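RTX toxin RtxA (Vibrio vulnificus MO6-24/O, PDB 6IMP) is a virulence toxin whose alpha/beta hydrolase-fold effector domain probably acts as a hydrolase. Local coordinates at residues D129-N134 with F158-N163. Sequence-based numbering, arbitrary orientation.
Sequences DMLAVN and FNYLVN
L131 reaches from its strand to Y160 and L161 on the helix that packs over one side of the sheet. This is helix-on-sheet packing of the alpha/beta hydrolase fold: strand 129-133 runs between strands 78-84 and 101-105, and helix 147-164 covers it. L131 places CG anti to its own nitrogen (chi1 173°), and the side chain then forks toward the helix. CD2 packs mainly on the branch of L161, with L131 CD2 3.6 Å from L161 CD2 and 3.7 Å from L161 CG. It also comes near the ring at Y160 CD2. L161 CD2 also lies against the base of the L131 side chain, 3.8 Å from L131 CB. CD1 of L131 packs on the tyrosine. Y160 and L161 leave the helix in different directions from adjacent positions, and their chi1 values differ as well, 170° against -63°. The contact is buried and wholly apolar. L161 also touches L103 and Y83 on the two flanking strands, so it spans three strands. The Y160 hydroxyl is hydrogen-bonded to K165 NZ, just past the helix end. L131 CD1 comes obliquely to the CD2-CE2 side of the Y160 ring, 4.1 Å from Y160 CE2.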
# COMPACT_ATOMS: atom_id res chain seq x y z
N ASP A 129 -1.43 10.04 13.08
CA ASP A 129 -2.37 8.91 12.95
C ASP A 129 -2.05 8.11 11.70
O ASP A 129 -1.66 8.68 10.68
CB ASP A 129 -3.84 9.37 12.86
CG ASP A 129 -4.23 10.34 13.95
OD1 ASP A 129 -4.03 10.01 15.13
OD2 ASP A 129 -4.74 11.43 13.63
N MET A 130 -2.24 6.80 11.77
CA MET A 130 -2.04 5.95 10.61
C MET A 130 -3.27 5.10 10.34
O MET A 130 -3.70 4.33 11.21
CB MET A 130 -0.84 5.05 10.83
CG MET A 130 -0.30 4.45 9.56
SD MET A 130 0.65 2.97 9.89
CE MET A 130 1.87 3.13 8.59
N LEU A 131 -3.84 5.25 9.13
CA LEU A 131 -4.91 4.36 8.64
C LEU A 131 -4.34 3.11 8.01
O LEU A 131 -3.55 3.20 7.07
CB LEU A 131 -5.83 5.06 7.62
CG LEU A 131 -6.87 4.14 6.96
CD1 LEU A 131 -7.84 3.60 8.00
CD2 LEU A 131 -7.64 4.80 5.82
N ALA A 132 -4.78 1.95 8.49
CA ALA A 132 -4.20 0.67 8.08
C ALA A 132 -5.28 -0.37 7.79
O ALA A 132 -5.66 -1.15 8.69
CB ALA A 132 -3.25 0.16 9.14
N VAL A 133 -5.70 -0.42 6.53
CA VAL A 133 -6.84 -1.22 6.09
C VAL A 133 -6.43 -2.20 5.00
O VAL A 133 -5.71 -1.85 4.05
CB VAL A 133 -7.95 -0.30 5.55
CG1 VAL A 133 -9.11 -1.11 4.99
CG2 VAL A 133 -8.44 0.61 6.66
N ASN A 134 -6.87 -3.45 5.16
CA ASN A 134 -6.67 -4.48 4.14
C ASN A 134 -7.43 -4.17 2.85
O ASN A 134 -8.63 -3.89 2.86
CB ASN A 134 -7.17 -5.84 4.65
CG ASN A 134 -6.21 -6.49 5.61
OD1 ASN A 134 -5.08 -6.81 5.25
ND2 ASN A 134 -6.67 -6.73 6.82
N PHE A 158 -9.25 6.20 1.14
CA PHE A 158 -9.10 7.65 1.08
C PHE A 158 -10.37 8.32 1.57
O PHE A 158 -10.34 9.05 2.56
CB PHE A 158 -8.81 8.13 -0.33
CG PHE A 158 -8.37 9.56 -0.39
CD1 PHE A 158 -7.26 9.99 0.35
CD2 PHE A 158 -9.05 10.49 -1.15
CE1 PHE A 158 -6.84 11.30 0.31
CE2 PHE A 158 -8.63 11.81 -1.20
CZ PHE A 158 -7.53 12.22 -0.46
N ASN A 159 -11.48 8.03 0.92
CA ASN A 159 -12.74 8.70 1.20
C ASN A 159 -13.10 8.59 2.68
O ASN A 159 -13.57 9.55 3.26
CB ASN A 159 -13.87 8.15 0.33
CG ASN A 159 -13.76 8.60 -1.11
OD1 ASN A 159 -13.44 9.76 -1.40
ND2 ASN A 159 -14.04 7.69 -2.03
N TYR A 160 -12.80 7.45 3.29
CA TYR A 160 -13.03 7.28 4.74
C TYR A 160 -12.30 8.33 5.60
O TYR A 160 -12.83 8.79 6.62
CB TYR A 160 -12.63 5.87 5.21
CG TYR A 160 -12.62 5.73 6.71
CD1 TYR A 160 -13.80 5.81 7.43
CD2 TYR A 160 -11.44 5.54 7.41
CE1 TYR A 160 -13.81 5.69 8.82
CE2 TYR A 160 -11.43 5.41 8.79
CZ TYR A 160 -12.63 5.49 9.50
OH TYR A 160 -12.64 5.36 10.87
N LEU A 161 -11.09 8.69 5.19
CA LEU A 161 -10.33 9.72 5.89
C LEU A 161 -10.99 11.06 5.70
O LEU A 161 -11.40 11.70 6.67
CB LEU A 161 -8.88 9.77 5.38
CG LEU A 161 -8.05 8.50 5.61
CD1 LEU A 161 -6.65 8.73 5.07
CD2 LEU A 161 -8.00 8.11 7.08
N VAL A 162 -11.15 11.45 4.43
CA VAL A 162 -11.73 12.74 4.05
C VAL A 162 -13.13 12.94 4.66
O VAL A 162 -13.46 14.04 5.12
CB VAL A 162 -11.84 12.89 2.51
CG1 VAL A 162 -12.46 14.24 2.13
CG2 VAL A 162 -10.48 12.75 1.84
N ASN A 163 -13.92 11.86 4.68
CA ASN A 163 -15.39 11.96 4.78
C ASN A 163 -16.00 11.51 6.10
O ASN A 163 -17.00 12.09 6.54
CB ASN A 163 -16.08 11.11 3.70
CG ASN A 163 -15.76 11.58 2.29
OD1 ASN A 163 -14.96 12.48 2.08
ND2 ASN A 163 -16.41 10.96 1.30